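Local coordinates for prenyltransference for protein (Lavandula lanata, PDB 5HC7) that probably joins two dimethylallyl diphosphate molecules into an irregular branched monoterpene diphosphate, as a magnesium-dependent member of the cis-prenyltransferase (undecaprenyl diphosphate synthase) family, at residues 21-26 with 36-41; 62-67 with 136-141; 43-48 with 218-223. All blocks are in the same frame, centred on the assembly; numbering follows the deposited sequence.

Interaction 1 (21-26 with 36-41). With MG (magnesium ion), chain B; DST (dimethylallyl S-thiolodiphosphate), chain D; DST (dimethylallyl S-thiolodiphosphate), chain C.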
loop_
_atom_site.group_PDB
_atom_site.type_symbol
_atom_site.label_atom_id
_atom_site.label_comp_id
_atom_site.label_asym_id
_atom_site.label_seq_id
_atom_site.Cartn_x
_atom_site.Cartn_y
_atom_site.Cartn_z
ATOM N N ASP A 21 11.576 -1.726 12.854
ATOM C CA ASP A 21 11.760 -0.308 13.027
ATOM C C ASP A 21 11.931 -0.052 14.530
ATOM O O ASP A 21 11.634 -0.916 15.322
ATOM C CB ASP A 21 10.524 0.450 12.474
ATOM C CG ASP A 21 10.772 1.965 12.210
ATOM O OD1 ASP A 21 11.936 2.330 12.089
ATOM O OD2 ASP A 21 9.832 2.817 12.112
ATOM N N GLY A 22 12.406 1.140 14.903
ATOM C CA GLY A 22 12.590 1.493 16.294
ATOM C C GLY A 22 13.956 1.167 16.955
ATOM O O GLY A 22 14.110 1.350 18.152
ATOM N N HIS A 23 14.956 0.767 16.199
ATOM C CA HIS A 23 16.232 0.352 16.791
ATOM C C HIS A 23 17.007 1.504 17.414
ATOM O O HIS A 23 17.556 1.370 18.483
ATOM C CB HIS A 23 17.127 -0.294 15.751
ATOM C CG HIS A 23 16.563 -1.544 15.186
ATOM N ND1 HIS A 23 15.631 -1.552 14.171
ATOM C CD2 HIS A 23 16.775 -2.837 15.506
ATOM C CE1 HIS A 23 15.318 -2.810 13.883
ATOM N NE2 HIS A 23 15.976 -3.604 14.695
ATOM N N ARG A 24 17.095 2.614 16.723
ATOM C CA ARG A 24 17.756 3.787 17.272
ATOM C C ARG A 24 17.005 4.405 18.418
ATOM O O ARG A 24 17.601 4.739 19.417
ATOM C CB ARG A 24 17.870 4.827 16.217
ATOM C CG ARG A 24 18.753 4.406 15.075
ATOM C CD ARG A 24 18.184 5.083 13.858
ATOM N NE ARG A 24 19.135 5.360 12.819
ATOM C CZ ARG A 24 18.797 5.993 11.703
ATOM N NH1 ARG A 24 17.533 6.400 11.507
ATOM N NH2 ARG A 24 19.720 6.220 10.773
ATOM N N LYS A 25 15.704 4.572 18.285
ATOM C CA LYS A 25 14.881 5.003 19.430
ATOM C C LYS A 25 15.152 4.160 20.654
ATOM O O LYS A 25 15.219 4.665 21.750
ATOM C CB LYS A 25 13.380 4.910 19.154
ATOM C CG LYS A 25 12.841 6.047 18.321
ATOM C CD LYS A 25 11.348 5.876 18.047
ATOM C CE LYS A 25 10.889 6.669 16.815
ATOM N NZ LYS A 25 9.813 5.948 16.050
ATOM N N TRP A 26 15.236 2.856 20.447
ATOM C CA TRP A 26 15.461 1.919 21.519
ATOM C C TRP A 26 16.853 2.101 22.110
ATOM O O TRP A 26 16.993 2.150 23.309
ATOM C CB TRP A 26 15.308 0.482 20.993
ATOM C CG TRP A 26 15.443 -0.613 22.038
ATOM C CD1 TRP A 26 14.455 -1.175 22.741
ATOM C CD2 TRP A 26 16.636 -1.296 22.400
ATOM N NE1 TRP A 26 14.936 -2.163 23.554
ATOM C CE2 TRP A 26 16.285 -2.259 23.364
ATOM C CE3 TRP A 26 17.973 -1.188 21.998
ATOM C CZ2 TRP A 26 17.218 -3.085 23.963
ATOM C CZ3 TRP A 26 18.892 -2.028 22.558
ATOM C CH2 TRP A 26 18.512 -2.974 23.531
ATOM N N GLU A 36 24.206 -1.648 18.727
ATOM C CA GLU A 36 23.703 -2.634 19.654
ATOM C C GLU A 36 22.178 -2.757 19.530
ATOM O O GLU A 36 21.637 -3.844 19.718
ATOM C CB GLU A 36 24.063 -2.282 21.095
ATOM C CG GLU A 36 24.044 -3.485 22.036
ATOM C CD GLU A 36 23.849 -3.080 23.496
ATOM O OE1 GLU A 36 24.464 -2.054 23.882
ATOM O OE2 GLU A 36 23.096 -3.770 24.250
ATOM N N GLY A 37 21.490 -1.655 19.228
ATOM C CA GLY A 37 20.040 -1.724 18.928
ATOM C C GLY A 37 19.738 -2.657 17.786
ATOM O O GLY A 37 18.881 -3.515 17.886
ATOM N N HIS A 38 20.467 -2.487 16.695
ATOM C CA HIS A 38 20.387 -3.363 15.561
ATOM C C HIS A 38 20.701 -4.806 15.856
ATOM O O HIS A 38 20.020 -5.706 15.370
ATOM C CB HIS A 38 21.299 -2.886 14.458
ATOM C CG HIS A 38 20.810 -1.645 13.781
ATOM N ND1 HIS A 38 21.654 -0.760 13.130
ATOM C CD2 HIS A 38 19.559 -1.146 13.653
ATOM C CE1 HIS A 38 20.937 0.253 12.665
ATOM N NE2 HIS A 38 19.663 0.044 12.971
ATOM N N GLN A 39 21.720 -5.056 16.652
ATOM C CA GLN A 39 22.143 -6.448 16.900
ATOM C C GLN A 39 21.090 -7.182 17.719
ATOM O O GLN A 39 20.777 -8.346 17.480
ATOM C CB GLN A 39 23.499 -6.418 17.660
ATOM C CG GLN A 39 24.087 -7.787 17.939
ATOM C CD GLN A 39 24.325 -8.532 16.670
ATOM O OE1 GLN A 39 25.273 -8.243 15.951
ATOM N NE2 GLN A 39 23.415 -9.458 16.337
ATOM N N THR A 40 20.548 -6.485 18.717
ATOM C CA THR A 40 19.510 -7.079 19.553
ATOM C C THR A 40 18.204 -7.320 18.740
ATOM O O THR A 40 17.510 -8.341 18.902
ATOM C CB THR A 40 19.368 -6.375 20.945
ATOM O OG1 THR A 40 18.030 -5.999 21.240
ATOM C CG2 THR A 40 20.151 -5.247 21.067
ATOM N N GLY A 41 17.934 -6.428 17.792
ATOM C CA GLY A 41 16.854 -6.631 16.839
ATOM C C GLY A 41 17.007 -7.920 16.083
ATOM O O GLY A 41 16.087 -8.764 16.046
HETATM MG MG MG B . 13.251 4.176 11.479
HETATM O O4 DST D . 13.188 3.935 13.465
HETATM P P1 DST D . 14.559 4.248 14.342
HETATM O O6 DST D . 14.135 4.124 15.927
HETATM O O5 DST D . 15.001 5.662 13.935
HETATM O O2 DST D . 15.735 3.049 14.087
HETATM P P3 DST D . 15.853 2.031 12.819
HETATM O O8 DST D . 15.006 0.830 13.082
HETATM O O7 DST D . 17.404 1.796 12.364
HETATM S S9 DST D . 15.383 2.750 11.860
HETATM O O4 DST C . 10.162 5.301 9.101
HETATM P P1 DST C . 10.709 5.632 7.663
HETATM O O6 DST C . 11.757 6.660 7.593
HETATM O O5 DST C . 9.457 6.041 6.574
HETATM O O2 DST C . 11.504 4.305 7.207
HETATM P P3 DST C . 12.546 3.336 8.076
HETATM O O8 DST C . 13.900 3.173 7.101
HETATM O O7 DST C . 12.892 3.716 9.495
HETATM S S9 DST C . 11.616 1.461 7.828
HETATM C C10 DST C . 12.970 1.132 6.599
HETATM C C11 DST C . 12.775 -0.231 6.139
HETATM C C12 DST C . 13.548 -1.208 7.018
HETATM C C13 DST C . 12.570 -2.234 7.669
HETATM C C14 DST C . 14.517 -1.970 6.132
HETATM O O HOH W 1 11.177 4.900 11.448
#
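His23 and His38 meet as an offset edge-to-face pair, the rim of His38 turned to the face of His23 with ring centroids 5.0 Å apart and planes at 60°. His38 CD2 comes nearest at the root of its neighbour, 3.3 Å from His23 CB. Each ring spends a nitrogen on the dimethylallyl S-thiolodiphosphate of chain D: His23 ND1 donates in its ring plane to O8 of that ligand at 2.7 Å, and His38 NE2 donates almost straight to its O7 at 2.9 Å. Two nitrogens of His23 grip O8, because the backbone N of His23 points there as well. His23 CG lies anti to the carbonyl carbon (chi1 -63°), which turns the imidazole back beside that backbone N and lets its other edge, NE2, rest 3.8 Å from Gly41 CA. One turn on, Trp26 also turns to helix 34-54, with CE3 3.7 Å from the bare CA of Gly37; Trp26 NE1 is bonded to Asp222. Asp21 OD1 binds the magnesium ion, also bound by the chain C and chain D ligands and a water. Gly22 N, Arg24 N and Lys25 N donate to the same chain D diphosphate as His23, so a run of amides at the start of helix 23-30, with Gly22 as N-cap, cradles the anion. Consecutive helix-start amides with a metal-binding aspartate just before them are characteristic of the diphosphate site of cis-prenyltransferases.

Interaction 2 (62-67 with 136-141). With DST (dimethylallyl S-thiolodiphosphate), chain C.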
loop_
_atom_site.group_PDB
_atom_site.type_symbol
_atom_site.label_atom_id
_atom_site.label_comp_id
_atom_site.label_asym_id
_atom_site.label_seq_id
_atom_site.Cartn_x
_atom_site.Cartn_y
_atom_site.Cartn_z
ATOM N N ILE A 62 10.742 -10.927 6.455
ATOM C CA ILE A 62 11.273 -9.858 7.263
ATOM C C ILE A 62 11.981 -8.874 6.348
ATOM O O ILE A 62 12.855 -9.234 5.527
ATOM C CB ILE A 62 12.244 -10.362 8.309
ATOM C CG1 ILE A 62 11.501 -11.288 9.305
ATOM C CG2 ILE A 62 12.899 -9.194 9.044
ATOM C CD1 ILE A 62 12.444 -11.977 10.310
ATOM N N TRP A 63 11.587 -7.615 6.470
ATOM C CA TRP A 63 12.174 -6.544 5.657
ATOM C C TRP A 63 13.298 -5.969 6.453
ATOM O O TRP A 63 13.050 -5.338 7.473
ATOM C CB TRP A 63 11.185 -5.431 5.349
ATOM C CG TRP A 63 11.591 -4.410 4.333
ATOM C CD1 TRP A 63 12.387 -4.581 3.182
ATOM C CD2 TRP A 63 11.123 -3.092 4.286
ATOM N NE1 TRP A 63 12.412 -3.434 2.457
ATOM C CE2 TRP A 63 11.635 -2.498 3.092
ATOM C CE3 TRP A 63 10.274 -2.355 5.094
ATOM C CZ2 TRP A 63 11.339 -1.195 2.732
ATOM C CZ3 TRP A 63 10.046 -1.049 4.765
ATOM C CH2 TRP A 63 10.555 -0.490 3.577
ATOM N N ALA A 64 14.505 -6.138 5.899
ATOM C CA ALA A 64 15.781 -5.831 6.553
ATOM C C ALA A 64 16.405 -4.560 6.003
ATOM O O ALA A 64 17.149 -3.891 6.683
ATOM C CB ALA A 64 16.738 -6.965 6.318
ATOM N N LEU A 65 16.149 -4.221 4.757
ATOM C CA LEU A 65 16.835 -3.067 4.202
ATOM C C LEU A 65 16.119 -2.536 2.983
ATOM O O LEU A 65 15.877 -3.298 2.040
ATOM C CB LEU A 65 18.278 -3.478 3.798
ATOM C CG LEU A 65 19.166 -2.235 3.636
ATOM C CD1 LEU A 65 19.658 -1.752 5.005
ATOM C CD2 LEU A 65 20.349 -2.528 2.727
ATOM N N SER A 66 15.794 -1.252 2.999
ATOM C CA SER A 66 15.250 -0.599 1.828
ATOM C C SER A 66 16.343 0.061 0.977
ATOM O O SER A 66 17.467 0.249 1.457
ATOM C CB SER A 66 14.248 0.471 2.234
ATOM O OG SER A 66 14.871 1.654 2.713
ATOM N N PRO A 67 15.998 0.451 -0.269
ATOM C CA PRO A 67 16.906 1.282 -1.101
ATOM C C PRO A 67 17.201 2.651 -0.517
ATOM O O PRO A 67 18.313 3.099 -0.634
ATOM C CB PRO A 67 16.165 1.420 -2.435
ATOM C CG PRO A 67 15.230 0.246 -2.460
ATOM C CD PRO A 67 14.808 0.036 -1.027
ATOM N N PHE A 136 10.966 -18.599 4.486
ATOM C CA PHE A 136 11.451 -17.387 5.136
ATOM C C PHE A 136 12.146 -16.557 4.065
ATOM O O PHE A 136 13.105 -17.049 3.459
ATOM C CB PHE A 136 12.445 -17.697 6.250
ATOM C CG PHE A 136 13.197 -16.492 6.723
ATOM C CD1 PHE A 136 12.531 -15.281 6.980
ATOM C CD2 PHE A 136 14.571 -16.528 6.916
ATOM C CE1 PHE A 136 13.224 -14.152 7.371
ATOM C CE2 PHE A 136 15.258 -15.390 7.364
ATOM C CZ PHE A 136 14.580 -14.199 7.592
ATOM N N ILE A 137 11.565 -15.385 3.746
ATOM C CA ILE A 137 12.143 -14.449 2.826
ATOM C C ILE A 137 12.742 -13.282 3.608
ATOM O O ILE A 137 12.080 -12.689 4.496
ATOM C CB ILE A 137 11.131 -13.937 1.825
ATOM C CG1 ILE A 137 10.837 -15.016 0.786
ATOM C CG2 ILE A 137 11.644 -12.718 1.091
ATOM C CD1 ILE A 137 9.630 -14.738 -0.080
ATOM N N LEU A 138 13.997 -12.979 3.300
ATOM C CA LEU A 138 14.644 -11.814 3.838
ATOM C C LEU A 138 14.646 -10.857 2.703
ATOM O O LEU A 138 15.264 -11.111 1.662
ATOM C CB LEU A 138 16.070 -12.119 4.272
ATOM C CG LEU A 138 16.771 -10.926 4.938
ATOM C CD1 LEU A 138 16.145 -10.488 6.258
ATOM C CD2 LEU A 138 18.236 -11.255 5.116
ATOM N N ALA A 139 13.957 -9.757 2.896
ATOM C CA ALA A 139 13.875 -8.720 1.883
ATOM C C ALA A 139 14.932 -7.660 2.193
ATOM O O ALA A 139 14.864 -6.943 3.189
ATOM C CB ALA A 139 12.479 -8.096 1.815
ATOM N N VAL A 140 15.915 -7.573 1.317
ATOM C CA VAL A 140 17.105 -6.784 1.597
ATOM C C VAL A 140 17.460 -5.992 0.312
ATOM O O VAL A 140 17.463 -6.548 -0.782
ATOM C CB VAL A 140 18.196 -7.716 2.173
ATOM C CG1 VAL A 140 18.525 -8.849 1.210
ATOM C CG2 VAL A 140 19.424 -6.917 2.493
ATOM N N ALA A 141 17.585 -4.663 0.443
ATOM C CA ALA A 141 17.662 -3.765 -0.710
ATOM C C ALA A 141 16.419 -3.958 -1.570
ATOM O O ALA A 141 16.486 -4.000 -2.802
ATOM C CB ALA A 141 18.972 -3.978 -1.515
HETATM O O4 DST C . 10.162 5.301 9.101
HETATM P P1 DST C . 10.709 5.632 7.663
HETATM O O6 DST C . 11.757 6.660 7.593
HETATM O O5 DST C . 9.457 6.041 6.574
HETATM O O2 DST C . 11.504 4.305 7.207
HETATM P P3 DST C . 12.546 3.336 8.076
HETATM O O8 DST C . 13.900 3.173 7.101
HETATM O O7 DST C . 12.892 3.716 9.495
HETATM S S9 DST C . 11.616 1.461 7.828
HETATM C C10 DST C . 12.970 1.132 6.599
HETATM C C11 DST C . 12.775 -0.231 6.139
HETATM C C12 DST C . 13.548 -1.208 7.018
HETATM C C13 DST C . 12.570 -2.234 7.669
HETATM C C14 DST C . 14.517 -1.970 6.132
#
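The indole of Trp63 brings its CD1 edge to Ala139, 3.4 Å from the carbonyl O and near the ring plane, while one face carries the dimethylallyl S-thiolodiphosphate of chain C. The two residues pair across neighbouring parallel strands, 59-65 and 135-140, inside the six-stranded parallel sheet of the cis-prenyltransferase fold. Ligand C11 sits 3.2 Å above the plane of the Trp63 ring, offset toward the six-membered rim; Phe203 also stacks with the indole, and NE1 is bonded to the Tyr142 carbonyl. With CG anti to its own N (chi1 -169°), Trp63 keeps CD1 3.8 Å from Ala139 CB, on the sheet face the two share. The second flat group, Phe136, meets Ile62 obliquely, its CE1 3.7 Å from Ile62 CD1. Ile62 pairs with Leu138. Ile62 N donates to Ile137 O, and Ile62 O takes the N-H of Ala139 at 169°, so both backbone polar atoms of Ile62 are bound to the neighbouring strand. Ala64 CB lies 3.6 Å from Leu138 CD1, with Trp45 of helix 34-54 against both; Leu65 CB packs on Val140 CG2, and its side chain lies against helix 74-89. At Ala64 the backbone leaves extended geometry (psi -29°), and the backbone of 63-65 meets the dimethylallyl group: Trp63 O lies 3.1 Å from ligand C13, and C14 lies beside Leu65 N. Ala139 O takes two N-H groups, the straight one from Ala64 N at 2.8 Å and a weak one from Leu65 N at 3.4 Å.

Interaction 3 (43-48 with 218-223)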
loop_
_atom_site.group_PDB
_atom_site.type_symbol
_atom_site.label_atom_id
_atom_site.label_comp_id
_atom_site.label_asym_id
_atom_site.label_seq_id
_atom_site.Cartn_x
_atom_site.Cartn_y
_atom_site.Cartn_z
ATOM N N ASN A 43 18.840 -10.390 16.600
ATOM C CA ASN A 43 18.838 -11.578 17.419
ATOM C C ASN A 43 17.457 -12.091 17.675
ATOM O O ASN A 43 17.326 -13.261 17.908
ATOM C CB ASN A 43 19.533 -11.340 18.738
ATOM C CG ASN A 43 21.043 -11.261 18.588
ATOM O OD1 ASN A 43 21.612 -11.714 17.618
ATOM N ND2 ASN A 43 21.690 -10.670 19.566
ATOM N N ASN A 44 16.439 -11.225 17.597
ATOM C CA ASN A 44 15.046 -11.644 17.763
ATOM C C ASN A 44 14.569 -12.492 16.617
ATOM O O ASN A 44 13.607 -13.265 16.763
ATOM C CB ASN A 44 14.119 -10.436 17.839
ATOM C CG ASN A 44 14.396 -9.590 19.042
ATOM O OD1 ASN A 44 14.054 -8.378 19.150
ATOM N ND2 ASN A 44 15.034 -10.221 19.967
ATOM N N TRP A 45 15.185 -12.334 15.450
ATOM C CA TRP A 45 14.571 -12.926 14.261
ATOM C C TRP A 45 14.385 -14.433 14.346
ATOM O O TRP A 45 13.363 -14.994 13.863
ATOM C CB TRP A 45 15.354 -12.597 13.004
ATOM C CG TRP A 45 15.416 -11.141 12.640
ATOM C CD1 TRP A 45 14.801 -10.084 13.290
ATOM C CD2 TRP A 45 16.115 -10.585 11.540
ATOM N NE1 TRP A 45 15.080 -8.900 12.620
ATOM C CE2 TRP A 45 15.927 -9.189 11.573
ATOM C CE3 TRP A 45 16.953 -11.124 10.568
ATOM C CZ2 TRP A 45 16.499 -8.337 10.633
ATOM C CZ3 TRP A 45 17.529 -10.285 9.630
ATOM C CH2 TRP A 45 17.273 -8.900 9.650
ATOM N N LYS A 46 15.403 -15.119 14.879
ATOM C CA LYS A 46 15.372 -16.558 14.786
ATOM C C LYS A 46 14.159 -17.084 15.593
ATOM O O LYS A 46 13.534 -18.070 15.184
ATOM C CB LYS A 46 16.706 -17.207 15.229
ATOM C CG LYS A 46 17.038 -16.906 16.676
ATOM C CD LYS A 46 18.320 -17.588 17.173
ATOM C CE LYS A 46 18.663 -17.113 18.600
ATOM N NZ LYS A 46 18.972 -15.652 18.652
ATOM N N HIS A 47 13.810 -16.431 16.707
ATOM C CA HIS A 47 12.707 -16.936 17.509
ATOM C C HIS A 47 11.378 -16.626 16.849
ATOM O O HIS A 47 10.408 -17.378 16.968
ATOM C CB HIS A 47 12.692 -16.255 18.846
ATOM C CG HIS A 47 13.954 -16.397 19.611
ATOM N ND1 HIS A 47 14.486 -17.628 19.931
ATOM C CD2 HIS A 47 14.783 -15.465 20.143
ATOM C CE1 HIS A 47 15.591 -17.445 20.633
ATOM N NE2 HIS A 47 15.791 -16.143 20.770
ATOM N N ILE A 48 11.334 -15.463 16.203
ATOM C CA ILE A 48 10.152 -15.074 15.434
ATOM C C ILE A 48 9.946 -16.081 14.351
ATOM O O ILE A 48 8.860 -16.512 14.138
ATOM C CB ILE A 48 10.266 -13.681 14.759
ATOM C CG1 ILE A 48 10.530 -12.516 15.739
ATOM C CG2 ILE A 48 9.027 -13.388 13.923
ATOM C CD1 ILE A 48 10.070 -12.775 17.125
ATOM N N LYS A 218 5.528 -1.101 20.061
ATOM C CA LYS A 218 6.704 -1.783 20.475
ATOM C C LYS A 218 7.876 -1.567 19.549
ATOM O O LYS A 218 7.778 -1.853 18.335
ATOM C CB LYS A 218 6.376 -3.283 20.555
ATOM C CG LYS A 218 7.362 -4.128 21.351
ATOM C CD LYS A 218 7.060 -4.078 22.848
ATOM C CE LYS A 218 5.883 -4.920 23.259
ATOM N NZ LYS A 218 6.407 -6.286 23.513
ATOM N N LEU A 219 8.995 -1.118 20.132
ATOM C CA LEU A 219 10.262 -1.052 19.433
ATOM C C LEU A 219 10.817 -2.434 19.085
ATOM O O LEU A 219 10.745 -3.394 19.857
ATOM C CB LEU A 219 11.282 -0.208 20.219
ATOM C CG LEU A 219 10.795 1.184 20.659
ATOM C CD1 LEU A 219 11.921 1.892 21.399
ATOM C CD2 LEU A 219 10.332 2.023 19.448
ATOM N N PHE A 220 11.364 -2.580 17.880
ATOM C CA PHE A 220 11.682 -3.922 17.451
ATOM C C PHE A 220 12.712 -4.668 18.297
ATOM O O PHE A 220 12.574 -5.873 18.502
ATOM C CB PHE A 220 12.041 -4.037 16.008
ATOM C CG PHE A 220 11.994 -5.457 15.525
ATOM C CD1 PHE A 220 10.787 -6.069 15.249
ATOM C CD2 PHE A 220 13.182 -6.212 15.398
ATOM C CE1 PHE A 220 10.728 -7.404 14.856
ATOM C CE2 PHE A 220 13.139 -7.516 14.965
ATOM C CZ PHE A 220 11.895 -8.129 14.711
ATOM N N PRO A 221 13.703 -3.980 18.852
ATOM C CA PRO A 221 14.522 -4.768 19.780
ATOM C C PRO A 221 13.731 -5.440 20.920
ATOM O O PRO A 221 14.176 -6.463 21.414
ATOM C CB PRO A 221 15.505 -3.736 20.348
ATOM C CG PRO A 221 15.650 -2.738 19.275
ATOM C CD PRO A 221 14.219 -2.618 18.714
ATOM N N ASP A 222 12.582 -4.902 21.319
ATOM C CA ASP A 222 11.731 -5.531 22.318
ATOM C C ASP A 222 10.718 -6.506 21.748
ATOM O O ASP A 222 9.880 -7.028 22.498
ATOM C CB ASP A 222 10.962 -4.458 23.089
ATOM C CG ASP A 222 11.885 -3.547 23.861
ATOM O OD1 ASP A 222 12.856 -4.087 24.419
ATOM O OD2 ASP A 222 11.680 -2.302 23.895
ATOM N N PHE A 223 10.749 -6.737 20.437
ATOM C CA PHE A 223 9.678 -7.485 19.748
ATOM C C PHE A 223 10.019 -8.982 19.771
ATOM O O PHE A 223 10.974 -9.429 19.130
ATOM C CB PHE A 223 9.522 -7.019 18.289
ATOM C CG PHE A 223 8.372 -7.624 17.566
ATOM C CD1 PHE A 223 8.403 -8.935 17.152
ATOM C CD2 PHE A 223 7.230 -6.853 17.263
ATOM C CE1 PHE A 223 7.336 -9.483 16.444
ATOM C CE2 PHE A 223 6.169 -7.402 16.608
ATOM C CZ PHE A 223 6.221 -8.724 16.185
#
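Trp45 and Phe220 form the aromatic part of this contact, rim against rim with neither ring over the other's face. Phe220 CE2 lies near the indole plane at its five-membered edge, 3.3 Å from Trp45 NE1, and the centroids of Phe220 and of the five-membered ring are 5.5 Å apart with planes at 62°. Trp45 CG stands anti to its carbonyl carbon (chi1 -64°), laying the indole beside the backbone N with its NE1 edge at Phe220. Apolar packing continues one helical turn on from Asn44, where Ile48 CD1 touches the edge of the Phe223 ring, 4.2 Å from CD1, the two side chains crossing at about a right angle. Behind these rings lies the sheet, with Phe220 on Ala194, Phe223 on Ile192 and Trp45 on Ile62 and Ala64. The polar part belongs to Asn44, whose side chain projects from the helix toward the carbonyls of Phe220, Pro221 and Phe223; its CB is 3.5 Å from Phe223 O, but which way round the amide lies is uncertain. The carbonyls of Phe220 and Pro221 belong to a 3-10 turn at 220-222, with Asp222 N bonded to Leu219 O and Phe223 N to Phe220 O, each at 2.8 Å. Phe220 is joined through its backbone to Asp21, the magnesium-binding residue. The contact thus seats the 3-10 turn that follows strand 212-216, an outermost strand of the sheet, against helix 34-54, with the Phe220 side chain about 6 Å from bound dimethylallyl S-thiolodiphosphate, consistent with a second-shell position at the diphosphate site of a cis-prenyltransferase.

How the interactions relate
All three contacts are mainly buried, but interaction 2 has its centre only about 4 Å from that of the chain, against about 17 Å for interaction 1 and 14 Å for interaction 3; interaction 1 alone has an exposed touching residue, Glu36. Interaction 2 is backbone pairing in the sheet interior, interaction 1 is anion and metal chemistry at a helix start, and interaction 3 joins rings and an aliphatic side chain, with one amide set against turn carbonyls. Helix 34-54 unites 1 and 3, which touch where Gly41 O packs on Phe220 CE2. Trp45 also links 3 to 2. Interactions 1 and 2 do not touch, yet both reach the chain C ligand, at its diphosphate and its isoprenoid end respectively.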